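Local coordinates for calcineurin-like phosphoesterase domain-containing protein (Aquifex aeolicus, PDB 1XM7) that is of unknown function but belongs to the calcineurin-like phosphoesterase family and is probably a hydrolase, at residues A[12-15]-A[16-19]; A[86-89]-A[90-94]; A[122-125]-A[126-129]; A[131-134]-A[135-138]; A[172-176]-A[177-181]. All blocks are in the same frame, centred on the assembly; numbering follows the deposited sequence.

All five contacts are local ones, each within a single continuous run of chain, and they follow one another in series from contact 1 to contact 5. Contact 1 runs from the loop after strand 4-7 into the short helix 17-20. Contact 2 leads from helix 85-88 into strand 94-96, an outer strand of the five-stranded mixed sheet. Contact 5 leads into strand 179-180 at the other margin of that sheet. Contacts 3 and 4 share helix 125-137, their centres about 14 Å apart. Contacts 1 and 4 lie farthest apart, about 33 Å between centres. Contacts 1 and 5 touch, I17 CD1 packing 3.9 Å from E172 OE1. Together they sample turns and helix ends around both sheets of the phosphoesterase fold.

Contact 1 (A[12-15]-A[16-19]); sequences FYHE and NIIN
The imidazole of H14 and the branched side chain of I17 carry the side-chain packing of this turn. I17 CB lies over one face of the ring, 4.1 Å from its centroid and 23° off the ring normal, in a CH-pi contact. The two side chains cross at about a right angle. Swinging CG away from the residue's own N (chi1 -170°) brings the H14 ring alongside the next turn of chain. There H14 NE2 also meets CB of N16 at 3.9 Å.

The backbone bonds form the second group. I17 N donates to H14 O at 2.9 Å, with the donor above the carbonyl plane. This closes a type I beta turn from H14 to I17, and H14 is itself the centre of an inverse gamma turn. The two turns end the loop after strand 4-7 and lead into the short helix 17-20. A weak bond follows from I18 N to E15 O, 3.3 Å long. CB of I18 packs on the same oxygen at 3.4 Å.

Outside the turn, H14 stacks on W55 and its ring also meets that of H11. With an alanine here, the I17 side chain would probably lose the ring it packs on and W55 its stacking partner.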
# COMPACT_ATOMS: atom_id res chain seq x y z
N PHE A 12 7.82 2.51 8.13
CA PHE A 12 9.21 2.28 8.49
C PHE A 12 9.63 3.33 9.50
O PHE A 12 9.38 4.51 9.31
CB PHE A 12 10.12 2.36 7.27
CG PHE A 12 9.98 1.21 6.32
CD1 PHE A 12 10.20 -0.09 6.75
CD2 PHE A 12 9.68 1.43 4.98
CE1 PHE A 12 10.13 -1.16 5.86
CE2 PHE A 12 9.60 0.37 4.08
CZ PHE A 12 9.83 -0.93 4.52
N TYR A 13 10.26 2.88 10.58
CA TYR A 13 10.75 3.76 11.63
C TYR A 13 9.68 4.35 12.53
O TYR A 13 9.99 5.17 13.39
CB TYR A 13 11.59 4.89 11.02
CG TYR A 13 12.94 4.43 10.52
CD1 TYR A 13 13.25 4.45 9.16
CD2 TYR A 13 13.91 3.98 11.41
CE1 TYR A 13 14.49 4.03 8.70
CE2 TYR A 13 15.16 3.57 10.96
CZ TYR A 13 15.44 3.60 9.62
OH TYR A 13 16.67 3.16 9.19
N HIS A 14 8.43 3.95 12.34
CA HIS A 14 7.38 4.46 13.22
C HIS A 14 7.32 3.53 14.44
O HIS A 14 6.37 2.77 14.64
CB HIS A 14 6.02 4.50 12.54
CG HIS A 14 4.99 5.23 13.35
ND1 HIS A 14 3.65 5.26 13.02
CD2 HIS A 14 5.11 5.97 14.48
CE1 HIS A 14 2.99 5.97 13.91
NE2 HIS A 14 3.85 6.41 14.81
N GLU A 15 8.38 3.63 15.24
CA GLU A 15 8.59 2.85 16.45
C GLU A 15 7.37 2.79 17.37
O GLU A 15 7.09 1.76 17.97
CB GLU A 15 9.77 3.47 17.18
CG GLU A 15 10.32 2.76 18.38
CD GLU A 15 11.52 3.53 18.96
OE1 GLU A 15 11.30 4.62 19.54
OE2 GLU A 15 12.68 3.07 18.80
N ASN A 16 6.66 3.91 17.45
CA ASN A 16 5.49 4.03 18.32
C ASN A 16 4.28 3.21 17.91
O ASN A 16 3.40 2.94 18.73
CB ASN A 16 5.10 5.50 18.43
CG ASN A 16 4.47 5.84 19.76
OD1 ASN A 16 4.88 5.32 20.80
ND2 ASN A 16 3.47 6.72 19.74
N ILE A 17 4.23 2.81 16.65
CA ILE A 17 3.10 2.03 16.17
C ILE A 17 3.07 0.66 16.83
O ILE A 17 2.06 -0.05 16.77
CB ILE A 17 3.15 1.88 14.62
CG1 ILE A 17 1.76 1.51 14.11
CG2 ILE A 17 4.17 0.82 14.22
CD1 ILE A 17 1.59 1.67 12.63
N ILE A 18 4.18 0.29 17.47
CA ILE A 18 4.28 -0.99 18.17
C ILE A 18 3.38 -0.85 19.38
O ILE A 18 2.74 -1.80 19.81
CB ILE A 18 5.74 -1.27 18.65
CG1 ILE A 18 6.62 -1.67 17.45
CG2 ILE A 18 5.74 -2.37 19.70
CD1 ILE A 18 8.11 -1.76 17.75
N ASN A 19 3.33 0.38 19.90
CA ASN A 19 2.49 0.72 21.05
C ASN A 19 1.03 0.92 20.62
O ASN A 19 0.11 0.46 21.27
CB ASN A 19 2.99 2.01 21.70
CG ASN A 19 4.29 1.81 22.45
OD1 ASN A 19 5.12 2.72 22.51
ND2 ASN A 19 4.46 0.64 23.05

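Contact 2 (A[86-89]-A[90-94]); sequences ESLK and EYFDE
L88 O receives the chain as it turns back at the end of helix 85-88. Y91 N donates to this oxygen at 2.8 Å, with an N-H...O angle of 155°. The donor stands above the carbonyl plane. F92 N makes a second, weak bond to the same atom at 3.5 Å. One carbonyl therefore gathers two successive amides. The arrangement is a helix-to-strand connection of the phosphoesterase fold, running from helix 85-88 to strand 94-96.

The side chains fit round these bonds. S87 O lies at the edge of the Y91 ring, near its plane, 3.4 Å from CD2. Y91 CG stands beside its own backbone N (chi1 -71°), which brings that ring edge to the helix end. The F92 ring likewise has L88 O near its plane, at the edge. Its CE2 meets L88 CD2 at 4.3 Å, a loose apolar touch.

Further out, other parts of the fold hold these groups. F92 meets F53 edge-to-face and also touches the ring of W67. W67 NE1 binds Y91 O. L88 packs on F53, F57 and L76, the last on strand 73-77.

The polar ends turn to different partners. S87 OG binds D84, and the E90 carboxylate forms a salt bridge with K68. K89 runs its extended chain back along the helix. Its NZ reaches E86 OE2 in a long salt bridge of 3.6 Å.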
# COMPACT_ATOMS: atom_id res chain seq x y z
N GLU A 86 10.36 15.26 -2.51
CA GLU A 86 11.77 15.31 -2.88
C GLU A 86 12.61 14.25 -2.18
O GLU A 86 13.51 13.65 -2.78
CB GLU A 86 12.33 16.70 -2.59
CG GLU A 86 11.75 17.75 -3.52
CD GLU A 86 11.87 17.34 -4.99
OE1 GLU A 86 13.02 17.16 -5.47
OE2 GLU A 86 10.81 17.19 -5.66
N SER A 87 12.32 14.02 -0.90
CA SER A 87 13.04 13.02 -0.13
C SER A 87 12.67 11.65 -0.67
O SER A 87 13.51 10.75 -0.72
CB SER A 87 12.66 13.09 1.34
OG SER A 87 13.18 14.25 1.97
N LEU A 88 11.41 11.51 -1.06
CA LEU A 88 10.89 10.26 -1.58
C LEU A 88 11.37 9.90 -2.98
O LEU A 88 11.56 8.72 -3.29
CB LEU A 88 9.36 10.30 -1.58
CG LEU A 88 8.68 10.24 -0.21
CD1 LEU A 88 7.22 10.64 -0.34
CD2 LEU A 88 8.83 8.84 0.39
N LYS A 89 11.58 10.91 -3.82
CA LYS A 89 11.98 10.64 -5.19
C LYS A 89 13.05 9.60 -5.39
O LYS A 89 13.06 8.91 -6.42
CB LYS A 89 12.37 11.94 -5.90
CG LYS A 89 11.14 12.74 -6.29
CD LYS A 89 11.42 13.82 -7.32
CE LYS A 89 10.13 14.56 -7.69
NZ LYS A 89 10.29 15.51 -8.85
N GLU A 90 13.93 9.42 -4.41
CA GLU A 90 14.97 8.43 -4.61
C GLU A 90 14.74 7.08 -3.98
O GLU A 90 15.68 6.30 -3.81
CB GLU A 90 16.32 8.97 -4.20
CG GLU A 90 16.59 9.03 -2.75
CD GLU A 90 17.94 9.64 -2.53
OE1 GLU A 90 18.01 10.87 -2.26
OE2 GLU A 90 18.95 8.90 -2.68
N TYR A 91 13.49 6.79 -3.65
CA TYR A 91 13.13 5.51 -3.09
C TYR A 91 12.10 4.89 -4.01
O TYR A 91 11.74 3.71 -3.87
CB TYR A 91 12.59 5.69 -1.68
CG TYR A 91 13.66 6.10 -0.68
CD1 TYR A 91 14.65 5.19 -0.27
CD2 TYR A 91 13.69 7.39 -0.14
CE1 TYR A 91 15.63 5.56 0.67
CE2 TYR A 91 14.66 7.76 0.79
CZ TYR A 91 15.62 6.84 1.20
OH TYR A 91 16.53 7.21 2.16
N PHE A 92 11.64 5.69 -4.97
CA PHE A 92 10.65 5.29 -5.96
C PHE A 92 11.00 5.85 -7.33
O PHE A 92 11.68 6.87 -7.45
CB PHE A 92 9.27 5.80 -5.54
CG PHE A 92 8.77 5.19 -4.27
CD1 PHE A 92 8.15 3.95 -4.29
CD2 PHE A 92 8.98 5.83 -3.06
CE1 PHE A 92 7.73 3.35 -3.10
CE2 PHE A 92 8.57 5.24 -1.86
CZ PHE A 92 7.94 3.99 -1.89
N ASP A 93 10.52 5.16 -8.37
CA ASP A 93 10.75 5.55 -9.75
C ASP A 93 9.63 6.44 -10.24
O ASP A 93 9.83 7.31 -11.09
CB ASP A 93 10.85 4.31 -10.63
CG ASP A 93 11.92 3.35 -10.15
OD1 ASP A 93 11.58 2.27 -9.63
OD2 ASP A 93 13.11 3.69 -10.27
N GLU A 94 8.44 6.20 -9.70
CA GLU A 94 7.25 6.98 -10.06
C GLU A 94 6.48 7.28 -8.77
O GLU A 94 6.37 6.43 -7.88
CB GLU A 94 6.34 6.17 -11.00
CG GLU A 94 6.93 5.82 -12.38
CD GLU A 94 6.13 4.74 -13.13
OE1 GLU A 94 4.88 4.81 -13.16
OE2 GLU A 94 6.76 3.81 -13.71

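Contact 3 (A[122-125]-A[126-129]); sequences ERYP and DRQE
Y124 and R127 lie flat against each other, ring and guanidinium planes 20° apart. Y124 CD1 sits over the centre of one guanidinium face, 3.7 Å from R127 CZ. On the ring side, R127 NH1 lies over one face of Y124. The two side chains run side by side and point the same way. R127 stays extended from CG to NE, which carries its flat end as far as the ring. The E122 carboxylate and the Q128 amide are also near parallel, 22° apart, although their chains cross at about a right angle.

The backbone opens helix 125-137. Y124 is its N-cap residue. Y124 O accepts Q128 N at 3.0 Å, nearly along the C=O axis. P125 O takes E129 N at 3.0 Å, with the donor tilted from the carbonyl plane. These are the first i to i+4 bonds of the helix.

R127 NH1 is hydrogen-bonded to the hydroxyl of Y114, which helps hold the guanidinium in place. A leucine in its place would probably leave that hydroxyl without its guanidinium mate and one face of the Y124 ring without its flat cover. The contact forms the surface start of helix 125-137, after the loop from strand 107-112, and R127 also touches F98 before strand 99-104.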
# COMPACT_ATOMS: atom_id res chain seq x y z
N GLU A 122 -13.84 7.03 9.75
CA GLU A 122 -13.66 7.78 8.51
C GLU A 122 -13.00 9.12 8.79
O GLU A 122 -13.66 10.14 8.91
CB GLU A 122 -15.00 7.96 7.82
CG GLU A 122 -15.34 6.78 6.94
CD GLU A 122 -16.81 6.61 6.70
OE1 GLU A 122 -17.47 5.95 7.54
OE2 GLU A 122 -17.31 7.15 5.68
N ARG A 123 -11.67 9.08 8.90
CA ARG A 123 -10.87 10.25 9.19
C ARG A 123 -10.72 11.19 8.01
O ARG A 123 -10.52 12.39 8.19
CB ARG A 123 -9.48 9.82 9.65
CG ARG A 123 -9.39 9.31 11.08
CD ARG A 123 -8.01 8.72 11.32
NE ARG A 123 -7.85 7.49 10.55
CZ ARG A 123 -6.70 6.85 10.36
NH1 ARG A 123 -5.58 7.33 10.88
NH2 ARG A 123 -6.68 5.72 9.65
N TYR A 124 -10.79 10.65 6.80
CA TYR A 124 -10.63 11.47 5.61
C TYR A 124 -11.78 11.24 4.64
O TYR A 124 -11.57 10.79 3.52
CB TYR A 124 -9.29 11.13 4.95
CG TYR A 124 -8.11 11.47 5.85
CD1 TYR A 124 -7.76 12.79 6.07
CD2 TYR A 124 -7.41 10.48 6.53
CE1 TYR A 124 -6.74 13.13 6.95
CE2 TYR A 124 -6.39 10.81 7.43
CZ TYR A 124 -6.06 12.14 7.63
OH TYR A 124 -5.08 12.50 8.52
N PRO A 125 -13.01 11.57 5.07
CA PRO A 125 -14.21 11.40 4.23
C PRO A 125 -14.15 12.02 2.83
O PRO A 125 -14.67 11.45 1.88
CB PRO A 125 -15.32 11.99 5.11
CG PRO A 125 -14.59 12.93 6.01
CD PRO A 125 -13.35 12.18 6.36
N ASP A 126 -13.50 13.18 2.71
CA ASP A 126 -13.37 13.86 1.42
C ASP A 126 -12.52 13.03 0.47
O ASP A 126 -12.84 12.90 -0.71
CB ASP A 126 -12.70 15.23 1.57
CG ASP A 126 -13.59 16.27 2.23
OD1 ASP A 126 -13.05 17.29 2.70
OD2 ASP A 126 -14.82 16.08 2.27
N ARG A 127 -11.43 12.49 0.97
CA ARG A 127 -10.54 11.68 0.13
C ARG A 127 -11.19 10.34 -0.23
O ARG A 127 -11.01 9.82 -1.34
CB ARG A 127 -9.18 11.51 0.84
CG ARG A 127 -8.55 12.85 1.15
CD ARG A 127 -7.26 12.76 1.96
NE ARG A 127 -6.95 14.06 2.55
CZ ARG A 127 -5.89 14.30 3.32
NH1 ARG A 127 -5.03 13.34 3.60
NH2 ARG A 127 -5.71 15.51 3.84
N GLN A 128 -11.97 9.79 0.70
CA GLN A 128 -12.67 8.54 0.44
C GLN A 128 -13.65 8.78 -0.71
O GLN A 128 -13.78 7.96 -1.61
CB GLN A 128 -13.43 8.10 1.67
CG GLN A 128 -12.58 7.45 2.73
CD GLN A 128 -13.38 7.16 3.98
OE1 GLN A 128 -14.61 7.05 3.92
NE2 GLN A 128 -12.70 7.02 5.11
N GLU A 129 -14.34 9.91 -0.67
CA GLU A 129 -15.30 10.25 -1.72
C GLU A 129 -14.65 10.42 -3.08
O GLU A 129 -15.25 10.10 -4.11
CB GLU A 129 -16.05 11.52 -1.34
CG GLU A 129 -16.76 12.18 -2.50
CD GLU A 129 -17.31 13.55 -2.13
OE1 GLU A 129 -16.64 14.29 -1.38
OE2 GLU A 129 -18.42 13.88 -2.60

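Contact 4 (A[131-134]-A[135-138]); sequences VREI and YFKE
V131 O receives the N-H of Y135 at 2.9 Å, the first of four consecutive i to i+4 bonds in this last part of helix 125-137. F136 N to R132 O follows, then K137 N to E133 O. E138 N to I134 O closes the series at 2.8 Å. The N-H...O angles run from 166° to 171°. The later three donors approach nearly straight down the C=O bond, while Y135 N is tilted from its carbonyl plane.

The side chains pack along the helix. F136 lays its ring back along it, and F136 CE2 meets R132 CB at 4.0 Å. F136 CG stands beside its own backbone N (chi1 -61°), which sets F136 CD2 3.3 Å from R132 O. I134 CG2 meets E138 CG at 4.1 Å.

The helix is the middle element of a beta-alpha-beta unit between strands 107-112 and 142-145. V131 packs on L110 and L143, one from each strand. I134 packs on L110 as well, and on I101 of strand 99-104.

Charged and polar ends find partners beyond the helix. The E138 carboxylate forms a salt bridge with R108. R132 bends at chi3, and its NH1 donates to A116 O. The Y135 hydroxyl is hydrogen-bonded to E165 N, and the Y135 side chain packs on L143.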
# COMPACT_ATOMS: atom_id res chain seq x y z
N VAL A 131 -11.99 8.83 -4.17
CA VAL A 131 -11.66 7.49 -4.62
C VAL A 131 -12.88 6.83 -5.27
O VAL A 131 -12.79 6.25 -6.35
CB VAL A 131 -11.18 6.61 -3.43
CG1 VAL A 131 -11.00 5.17 -3.88
CG2 VAL A 131 -9.87 7.16 -2.87
N ARG A 132 -14.02 6.92 -4.59
CA ARG A 132 -15.26 6.37 -5.10
C ARG A 132 -15.57 7.06 -6.43
O ARG A 132 -15.82 6.41 -7.44
CB ARG A 132 -16.41 6.64 -4.13
CG ARG A 132 -16.19 6.08 -2.74
CD ARG A 132 -17.51 5.99 -1.99
NE ARG A 132 -18.09 7.29 -1.68
CZ ARG A 132 -17.82 7.99 -0.59
NH1 ARG A 132 -16.97 7.52 0.31
NH2 ARG A 132 -18.39 9.17 -0.39
N GLU A 133 -15.52 8.38 -6.42
CA GLU A 133 -15.80 9.15 -7.62
C GLU A 133 -14.97 8.66 -8.80
O GLU A 133 -15.53 8.35 -9.86
CB GLU A 133 -15.55 10.63 -7.37
CG GLU A 133 -16.72 11.51 -7.80
CD GLU A 133 -18.08 10.86 -7.54
OE1 GLU A 133 -18.43 10.60 -6.36
OE2 GLU A 133 -18.80 10.59 -8.54
N ILE A 134 -13.66 8.57 -8.62
CA ILE A 134 -12.77 8.10 -9.69
C ILE A 134 -13.19 6.70 -10.12
O ILE A 134 -13.35 6.42 -11.31
CB ILE A 134 -11.31 8.03 -9.22
CG1 ILE A 134 -10.73 9.44 -9.08
CG2 ILE A 134 -10.49 7.19 -10.19
CD1 ILE A 134 -9.37 9.46 -8.40
N TYR A 135 -13.36 5.83 -9.14
CA TYR A 135 -13.75 4.46 -9.38
C TYR A 135 -14.92 4.42 -10.35
O TYR A 135 -14.86 3.77 -11.39
CB TYR A 135 -14.16 3.79 -8.08
CG TYR A 135 -14.37 2.29 -8.19
CD1 TYR A 135 -13.31 1.40 -8.06
CD2 TYR A 135 -15.65 1.77 -8.37
CE1 TYR A 135 -13.51 0.02 -8.10
CE2 TYR A 135 -15.86 0.39 -8.41
CZ TYR A 135 -14.80 -0.47 -8.27
OH TYR A 135 -15.02 -1.83 -8.27
N PHE A 136 -15.98 5.14 -10.00
CA PHE A 136 -17.18 5.19 -10.83
C PHE A 136 -16.95 5.81 -12.20
O PHE A 136 -17.31 5.24 -13.23
CB PHE A 136 -18.30 5.96 -10.13
CG PHE A 136 -18.74 5.36 -8.82
CD1 PHE A 136 -18.89 3.99 -8.69
CD2 PHE A 136 -19.05 6.19 -7.74
CE1 PHE A 136 -19.35 3.44 -7.48
CE2 PHE A 136 -19.51 5.65 -6.53
CZ PHE A 136 -19.66 4.27 -6.40
N LYS A 137 -16.36 7.00 -12.20
CA LYS A 137 -16.08 7.74 -13.42
C LYS A 137 -15.28 6.93 -14.43
O LYS A 137 -15.58 6.96 -15.62
CB LYS A 137 -15.32 9.03 -13.08
CG LYS A 137 -14.85 9.86 -14.29
CD LYS A 137 -13.76 10.85 -13.86
CE LYS A 137 -13.20 11.69 -15.03
NZ LYS A 137 -14.12 12.81 -15.46
N GLU A 138 -14.27 6.21 -13.96
CA GLU A 138 -13.43 5.42 -14.86
C GLU A 138 -13.91 3.98 -15.04
O GLU A 138 -13.25 3.18 -15.69
CB GLU A 138 -11.99 5.41 -14.36
CG GLU A 138 -11.37 6.79 -14.22
CD GLU A 138 -11.42 7.61 -15.51
OE1 GLU A 138 -10.88 7.15 -16.55
OE2 GLU A 138 -12.01 8.71 -15.49

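Contact 5 (A[172-176]-A[177-181]); sequences EWNDY and KPISE
K177 N meets N174 O across the turn in a weak hydrogen bond, 3.3 Å long with an N-H...O angle of 129°. D175 and Y176 in between both have positive phi, so the chain folds back sharply before K177. K177 CB packs on N174 O at 3.5 Å, and its CG lies the same distance from D175 O. The rest of the lysine runs extended. Its NZ comes 4.6 Å from D175 OD2, opposite charges near each other but beyond a salt bridge, probably a weak attraction at most.

P178 carries the chain on from the turn and packs on L37 of helix 29-38. I179 then comes back to the first half of the turn. Its CD1 touches the flat end of the N174 side chain, 3.8 Å from CG, and the two side chains cross at about a right angle. I179 CG1 lies beside the backbone N (chi1 -74°), which carries CD1 back toward the asparagine. CB of N174 packs in turn on K177 O at 3.7 Å.

S180 prepares the next helix. Its OG makes a weak capping bond to R182 N, at the start of helix 182-185.

The turn joins strand 166-168 of one sheet to strand 179-180 of the other. I179 bonds through its backbone to F6 of strand 4-7, its antiparallel neighbour, and its side chain touches I167. Y176 packs on V32 and I33 of helix 29-38.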
# COMPACT_ATOMS: atom_id res chain seq x y z
N GLU A 172 -0.34 -4.87 7.91
CA GLU A 172 -1.01 -5.43 9.08
C GLU A 172 -2.10 -6.47 8.77
O GLU A 172 -2.45 -7.28 9.64
CB GLU A 172 -1.61 -4.32 9.94
CG GLU A 172 -0.59 -3.37 10.53
CD GLU A 172 -1.20 -2.47 11.59
OE1 GLU A 172 -0.48 -1.60 12.11
OE2 GLU A 172 -2.39 -2.63 11.91
N TRP A 173 -2.63 -6.45 7.56
CA TRP A 173 -3.67 -7.41 7.19
C TRP A 173 -3.14 -8.59 6.43
O TRP A 173 -3.81 -9.62 6.33
CB TRP A 173 -4.74 -6.74 6.34
CG TRP A 173 -5.65 -5.84 7.09
CD1 TRP A 173 -5.71 -4.48 7.01
CD2 TRP A 173 -6.65 -6.23 8.04
NE1 TRP A 173 -6.69 -4.00 7.84
CE2 TRP A 173 -7.28 -5.05 8.49
CE3 TRP A 173 -7.07 -7.46 8.56
CZ2 TRP A 173 -8.32 -5.06 9.43
CZ3 TRP A 173 -8.11 -7.48 9.49
CH2 TRP A 173 -8.72 -6.28 9.92
N ASN A 174 -1.94 -8.47 5.87
CA ASN A 174 -1.38 -9.55 5.09
C ASN A 174 -0.10 -10.15 5.65
O ASN A 174 0.73 -10.66 4.91
CB ASN A 174 -1.16 -9.09 3.65
CG ASN A 174 -2.30 -8.22 3.15
OD1 ASN A 174 -2.21 -6.99 3.17
ND2 ASN A 174 -3.38 -8.85 2.72
N ASP A 175 0.04 -10.09 6.97
CA ASP A 175 1.20 -10.65 7.65
C ASP A 175 2.51 -10.08 7.08
O ASP A 175 3.47 -10.81 6.83
CB ASP A 175 1.16 -12.19 7.54
CG ASP A 175 2.00 -12.88 8.63
OD1 ASP A 175 2.01 -12.40 9.79
OD2 ASP A 175 2.63 -13.93 8.34
N TYR A 176 2.52 -8.77 6.87
CA TYR A 176 3.69 -8.06 6.35
C TYR A 176 4.29 -8.63 5.07
O TYR A 176 5.50 -8.74 4.93
CB TYR A 176 4.75 -7.96 7.45
CG TYR A 176 4.21 -7.32 8.71
CD1 TYR A 176 3.39 -8.04 9.58
CD2 TYR A 176 4.44 -5.97 8.99
CE1 TYR A 176 2.81 -7.43 10.68
CE2 TYR A 176 3.85 -5.35 10.09
CZ TYR A 176 3.04 -6.08 10.93
OH TYR A 176 2.45 -5.47 12.01
N LYS A 177 3.42 -8.98 4.13
CA LYS A 177 3.84 -9.52 2.83
C LYS A 177 3.12 -8.77 1.70
O LYS A 177 1.94 -8.44 1.80
CB LYS A 177 3.50 -11.00 2.72
CG LYS A 177 4.28 -11.91 3.64
CD LYS A 177 3.88 -13.35 3.41
CE LYS A 177 4.51 -14.24 4.46
NZ LYS A 177 4.02 -15.66 4.36
N PRO A 178 3.84 -8.49 0.60
CA PRO A 178 3.19 -7.77 -0.51
C PRO A 178 2.14 -8.69 -1.07
O PRO A 178 2.17 -9.89 -0.83
CB PRO A 178 4.32 -7.57 -1.49
CG PRO A 178 5.10 -8.85 -1.32
CD PRO A 178 5.17 -8.98 0.19
N ILE A 179 1.19 -8.14 -1.81
CA ILE A 179 0.18 -8.97 -2.41
C ILE A 179 0.59 -9.16 -3.85
O ILE A 179 1.01 -8.22 -4.51
CB ILE A 179 -1.19 -8.31 -2.31
CG1 ILE A 179 -1.67 -8.40 -0.86
CG2 ILE A 179 -2.16 -8.98 -3.25
CD1 ILE A 179 -2.93 -7.64 -0.59
N SER A 180 0.49 -10.39 -4.33
CA SER A 180 0.88 -10.69 -5.69
C SER A 180 -0.26 -10.39 -6.65
O SER A 180 -1.41 -10.21 -6.23
CB SER A 180 1.28 -12.16 -5.80
OG SER A 180 1.80 -12.44 -7.09
N GLU A 181 0.06 -10.33 -7.93
CA GLU A 181 -0.96 -10.07 -8.94
C GLU A 181 -1.79 -11.35 -9.04
O GLU A 181 -2.80 -11.40 -9.74
CB GLU A 181 -0.31 -9.73 -10.29
CG GLU A 181 0.30 -10.90 -11.03
CD GLU A 181 0.76 -10.53 -12.44
OE1 GLU A 181 0.79 -11.38 -13.33
OE2 GLU A 181 1.11 -9.26 -12.64